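BH2092 protein (Bacillus halodurans, PDB 3NHV) is of unknown function but carries a rhodanese-like domain, consistent with a role in sulfur transfer or a related thiol-based reaction. Local coordinates at residues B[66-80]-B[94-108]. Residues are numbered along the deposited sequence; the frame is centred on the assembly and turned at random.
Sequences TKRLSKEKVIITYCW and FAQLGFRVKELIGGI
Lys102 O is gripped from strand 74-78 by the amide of Thr77, N to O 3.1 Å, and by a CA-H...O contact from Ile76 CA. Ile75 O receives Lys102 N at 2.8 Å, and Ile75 N meets Arg100 O with an N-H...O angle of 179°. Together with Leu104 N to Thr77 O, these bonds fix a parallel register, Ile75 beside Val101 and Thr77 beside Glu103, with the segment axes at 24°. On the face carrying Ile75, its CG2, anti to the backbone N, stands over the centre of the Phe94 ring, a CH-pi contact 3.8 Å from the centroid. Phe99 meets the loop that leads into strand 74-78: Lys71 CD lies over one ring face, 3.7 Å from the centroid, Leu69 O approaches the ring edge in plane, and Thr66 CB packs against CE1 at 3.7 Å. The bend at chi2 of Lys71 (-84°) folds its chain across that ring. Ile75 CD1 packs obliquely on Phe99 CD2 at 3.3 Å. Without the Phe99 ring, as with an alanine here, a gap would probably open between Thr66, Leu69 and Ile75, and the Lys71 methylenes would lose their platform. Beyond the strands, Ile108 N bonds to the carbonyl O of Cys79, whose SG forms a disulfide with Cys84. Helix 86-96, ending in a Schellman motif at Gly98, completes a beta-alpha-beta crossover within the parallel sheet of the rhodanese-like fold.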
# COMPACT_ATOMS: atom_id res chain seq x y z
N THR B 66 1.27 27.18 -7.28
CA THR B 66 0.40 26.47 -8.21
C THR B 66 -0.37 27.40 -9.14
O THR B 66 -1.20 26.95 -9.94
CB THR B 66 -0.60 25.61 -7.44
OG1 THR B 66 -1.42 26.45 -6.61
CG2 THR B 66 0.14 24.62 -6.54
N LYS B 67 -0.08 28.69 -9.05
CA LYS B 67 -0.76 29.69 -9.88
C LYS B 67 -0.64 29.42 -11.38
O LYS B 67 -1.61 29.59 -12.12
CB LYS B 67 -0.21 31.09 -9.56
CG LYS B 67 1.26 31.30 -9.91
CD LYS B 67 1.70 32.74 -9.64
CE LYS B 67 3.03 33.07 -10.33
NZ LYS B 67 2.91 32.99 -11.83
N ARG B 68 0.53 28.99 -11.82
CA ARG B 68 0.73 28.74 -13.25
C ARG B 68 0.28 27.35 -13.72
O ARG B 68 0.61 26.94 -14.84
CB ARG B 68 2.21 28.95 -13.61
CG ARG B 68 3.12 27.79 -13.22
CD ARG B 68 3.45 27.76 -11.72
NE ARG B 68 4.20 26.56 -11.36
CZ ARG B 68 5.25 26.07 -12.04
NH1 ARG B 68 5.69 26.70 -13.13
NH2 ARG B 68 5.86 24.96 -11.63
N LEU B 69 -0.45 26.62 -12.88
CA LEU B 69 -0.92 25.29 -13.25
C LEU B 69 -2.38 25.30 -13.66
O LEU B 69 -3.22 25.85 -12.97
CB LEU B 69 -0.73 24.32 -12.08
CG LEU B 69 0.72 24.18 -11.61
CD1 LEU B 69 0.81 23.15 -10.49
CD2 LEU B 69 1.58 23.75 -12.79
N SER B 70 -2.68 24.69 -14.80
CA SER B 70 -4.05 24.65 -15.31
C SER B 70 -5.02 23.79 -14.50
O SER B 70 -4.73 22.65 -14.15
CB SER B 70 -4.04 24.17 -16.77
OG SER B 70 -5.36 23.97 -17.24
N LYS B 71 -6.20 24.35 -14.22
CA LYS B 71 -7.24 23.65 -13.48
C LYS B 71 -7.99 22.68 -14.39
O LYS B 71 -8.83 21.90 -13.93
CB LYS B 71 -8.25 24.64 -12.89
CG LYS B 71 -7.72 25.57 -11.80
CD LYS B 71 -7.74 24.92 -10.43
CE LYS B 71 -7.29 25.90 -9.35
NZ LYS B 71 -8.16 27.11 -9.25
N GLU B 72 -7.72 22.75 -15.69
CA GLU B 72 -8.40 21.88 -16.64
C GLU B 72 -7.74 20.52 -16.70
O GLU B 72 -8.32 19.55 -17.18
CB GLU B 72 -8.39 22.50 -18.04
CG GLU B 72 -9.27 23.72 -18.20
CD GLU B 72 -10.66 23.51 -17.63
OE1 GLU B 72 -10.86 23.77 -16.42
OE2 GLU B 72 -11.56 23.07 -18.39
N LYS B 73 -6.50 20.45 -16.22
CA LYS B 73 -5.75 19.20 -16.22
C LYS B 73 -5.92 18.46 -14.91
O LYS B 73 -6.73 18.85 -14.06
CB LYS B 73 -4.28 19.51 -16.46
CG LYS B 73 -4.01 20.21 -17.77
CD LYS B 73 -2.54 20.50 -17.92
CE LYS B 73 -2.19 20.89 -19.33
NZ LYS B 73 -0.71 21.08 -19.43
N VAL B 74 -5.18 17.37 -14.73
CA VAL B 74 -5.27 16.60 -13.49
C VAL B 74 -3.88 16.50 -12.87
O VAL B 74 -2.91 16.25 -13.57
CB VAL B 74 -5.79 15.17 -13.73
CG1 VAL B 74 -5.81 14.41 -12.41
CG2 VAL B 74 -7.19 15.21 -14.34
N ILE B 75 -3.79 16.72 -11.56
CA ILE B 75 -2.51 16.65 -10.85
C ILE B 75 -2.25 15.23 -10.32
O ILE B 75 -3.13 14.62 -9.71
CB ILE B 75 -2.45 17.67 -9.66
CG1 ILE B 75 -2.35 19.10 -10.18
CG2 ILE B 75 -1.23 17.42 -8.79
CD1 ILE B 75 -3.62 19.64 -10.78
N ILE B 76 -1.05 14.73 -10.57
CA ILE B 76 -0.64 13.40 -10.12
C ILE B 76 0.54 13.60 -9.17
O ILE B 76 1.60 14.05 -9.59
CB ILE B 76 -0.16 12.51 -11.30
CG1 ILE B 76 -1.22 12.46 -12.40
CG2 ILE B 76 0.12 11.09 -10.79
CD1 ILE B 76 -2.49 11.74 -12.00
N THR B 77 0.35 13.28 -7.90
CA THR B 77 1.41 13.45 -6.92
C THR B 77 2.12 12.15 -6.64
O THR B 77 1.52 11.08 -6.70
CB THR B 77 0.85 13.98 -5.59
OG1 THR B 77 -0.04 13.00 -5.04
CG2 THR B 77 0.10 15.28 -5.80
N TYR B 78 3.41 12.22 -6.33
CA TYR B 78 4.14 11.01 -5.99
C TYR B 78 5.24 11.33 -4.98
O TYR B 78 5.88 12.38 -5.05
CB TYR B 78 4.71 10.34 -7.25
CG TYR B 78 5.98 10.95 -7.80
CD1 TYR B 78 7.22 10.66 -7.24
CD2 TYR B 78 5.95 11.79 -8.91
CE1 TYR B 78 8.39 11.19 -7.76
CE2 TYR B 78 7.11 12.32 -9.44
CZ TYR B 78 8.32 12.02 -8.87
OH TYR B 78 9.48 12.52 -9.42
N CYS B 79 5.43 10.42 -4.03
CA CYS B 79 6.44 10.55 -3.00
C CYS B 79 7.44 9.42 -3.23
O CYS B 79 7.56 8.92 -4.34
CB CYS B 79 5.82 10.44 -1.60
SG CYS B 79 7.06 10.36 -0.25
N TRP B 80 8.16 9.02 -2.19
CA TRP B 80 9.14 7.95 -2.34
C TRP B 80 8.52 6.62 -2.70
O TRP B 80 8.88 6.03 -3.71
CB TRP B 80 9.97 7.79 -1.07
CG TRP B 80 10.93 8.91 -0.87
CD1 TRP B 80 10.70 10.08 -0.21
CD2 TRP B 80 12.26 8.98 -1.38
NE1 TRP B 80 11.82 10.88 -0.27
CE2 TRP B 80 12.79 10.23 -0.99
CE3 TRP B 80 13.06 8.12 -2.14
CZ2 TRP B 80 14.09 10.63 -1.32
CZ3 TRP B 80 14.36 8.52 -2.47
CH2 TRP B 80 14.85 9.77 -2.06
N PHE B 94 -3.83 20.11 -2.75
CA PHE B 94 -4.22 20.42 -4.12
C PHE B 94 -5.74 20.45 -4.24
O PHE B 94 -6.29 21.30 -4.95
CB PHE B 94 -3.64 19.39 -5.09
CG PHE B 94 -2.28 19.74 -5.61
CD1 PHE B 94 -2.10 20.76 -6.54
CD2 PHE B 94 -1.16 19.03 -5.16
CE1 PHE B 94 -0.84 21.07 -7.02
CE2 PHE B 94 0.11 19.33 -5.64
CZ PHE B 94 0.28 20.36 -6.57
N ALA B 95 -6.40 19.53 -3.55
CA ALA B 95 -7.86 19.48 -3.61
C ALA B 95 -8.46 20.71 -2.95
O ALA B 95 -9.54 21.16 -3.33
CB ALA B 95 -8.36 18.22 -2.92
N GLN B 96 -7.76 21.25 -1.96
CA GLN B 96 -8.24 22.44 -1.27
C GLN B 96 -8.09 23.66 -2.18
O GLN B 96 -8.88 24.60 -2.11
CB GLN B 96 -7.45 22.62 0.04
CG GLN B 96 -7.89 23.79 0.91
CD GLN B 96 -7.28 23.72 2.31
OE1 GLN B 96 -6.06 23.66 2.47
NE2 GLN B 96 -8.14 23.74 3.32
N LEU B 97 -7.08 23.63 -3.05
CA LEU B 97 -6.84 24.74 -3.98
C LEU B 97 -7.77 24.68 -5.19
O LEU B 97 -7.66 25.51 -6.10
CB LEU B 97 -5.38 24.73 -4.44
CG LEU B 97 -4.32 25.09 -3.40
CD1 LEU B 97 -2.95 24.62 -3.85
CD2 LEU B 97 -4.34 26.60 -3.17
N GLY B 98 -8.68 23.70 -5.21
CA GLY B 98 -9.62 23.57 -6.32
C GLY B 98 -9.18 22.69 -7.48
O GLY B 98 -9.91 22.57 -8.46
N PHE B 99 -8.01 22.06 -7.38
CA PHE B 99 -7.49 21.18 -8.42
C PHE B 99 -8.05 19.76 -8.38
O PHE B 99 -8.49 19.28 -7.33
CB PHE B 99 -5.96 21.08 -8.32
CG PHE B 99 -5.22 22.26 -8.88
CD1 PHE B 99 -4.56 23.16 -8.04
CD2 PHE B 99 -5.18 22.48 -10.26
CE1 PHE B 99 -3.87 24.25 -8.57
CE2 PHE B 99 -4.50 23.56 -10.79
CZ PHE B 99 -3.84 24.45 -9.94
N ARG B 100 -8.04 19.09 -9.53
CA ARG B 100 -8.48 17.69 -9.62
C ARG B 100 -7.15 16.97 -9.44
O ARG B 100 -6.15 17.32 -10.09
CB ARG B 100 -9.08 17.39 -11.00
CG ARG B 100 -10.36 18.17 -11.33
CD ARG B 100 -11.59 17.56 -10.69
NE ARG B 100 -12.79 18.37 -10.91
CZ ARG B 100 -14.03 17.87 -10.97
NH1 ARG B 100 -14.22 16.56 -10.82
NH2 ARG B 100 -15.07 18.67 -11.16
N VAL B 101 -7.12 15.96 -8.57
CA VAL B 101 -5.87 15.29 -8.29
C VAL B 101 -6.01 13.81 -7.95
O VAL B 101 -7.05 13.37 -7.47
CB VAL B 101 -5.17 15.99 -7.12
CG1 VAL B 101 -6.05 15.89 -5.89
CG2 VAL B 101 -3.80 15.37 -6.85
N LYS B 102 -4.93 13.07 -8.20
CA LYS B 102 -4.83 11.63 -7.93
C LYS B 102 -3.41 11.39 -7.41
O LYS B 102 -2.48 12.09 -7.83
CB LYS B 102 -5.04 10.80 -9.20
CG LYS B 102 -6.40 10.94 -9.86
CD LYS B 102 -6.58 9.94 -11.00
CE LYS B 102 -8.04 9.88 -11.45
NZ LYS B 102 -8.39 8.59 -12.13
N GLU B 103 -3.23 10.43 -6.52
CA GLU B 103 -1.90 10.11 -5.99
C GLU B 103 -1.39 8.85 -6.67
O GLU B 103 -2.17 7.96 -7.00
CB GLU B 103 -1.93 9.90 -4.48
CG GLU B 103 -2.74 8.69 -4.02
CD GLU B 103 -2.88 8.62 -2.50
OE1 GLU B 103 -1.84 8.63 -1.79
OE2 GLU B 103 -4.03 8.54 -2.02
N LEU B 104 -0.08 8.80 -6.88
CA LEU B 104 0.56 7.66 -7.53
C LEU B 104 1.01 6.64 -6.49
O LEU B 104 1.87 6.93 -5.66
CB LEU B 104 1.78 8.13 -8.31
CG LEU B 104 2.56 7.03 -9.03
CD1 LEU B 104 1.75 6.52 -10.21
CD2 LEU B 104 3.90 7.57 -9.52
N ILE B 105 0.43 5.44 -6.54
CA ILE B 105 0.80 4.37 -5.62
C ILE B 105 2.11 3.75 -6.09
O ILE B 105 2.28 3.47 -7.28
CB ILE B 105 -0.28 3.26 -5.56
CG1 ILE B 105 -0.48 2.65 -6.95
CG2 ILE B 105 -1.59 3.83 -5.06
CD1 ILE B 105 -1.30 1.38 -6.94
N GLY B 106 3.03 3.53 -5.16
CA GLY B 106 4.31 2.94 -5.51
C GLY B 106 5.40 3.99 -5.52
O GLY B 106 6.58 3.68 -5.33
N GLY B 107 5.01 5.24 -5.75
CA GLY B 107 5.98 6.31 -5.78
C GLY B 107 7.06 6.08 -6.81
O GLY B 107 6.87 5.32 -7.77
N ILE B 108 8.21 6.73 -6.63
CA ILE B 108 9.31 6.59 -7.56
C ILE B 108 10.04 5.28 -7.30
O ILE B 108 10.74 4.77 -8.17
CB ILE B 108 10.30 7.78 -7.42
CG1 ILE B 108 11.32 7.74 -8.56
CG2 ILE B 108 10.99 7.73 -6.07
CD1 ILE B 108 12.19 8.99 -8.64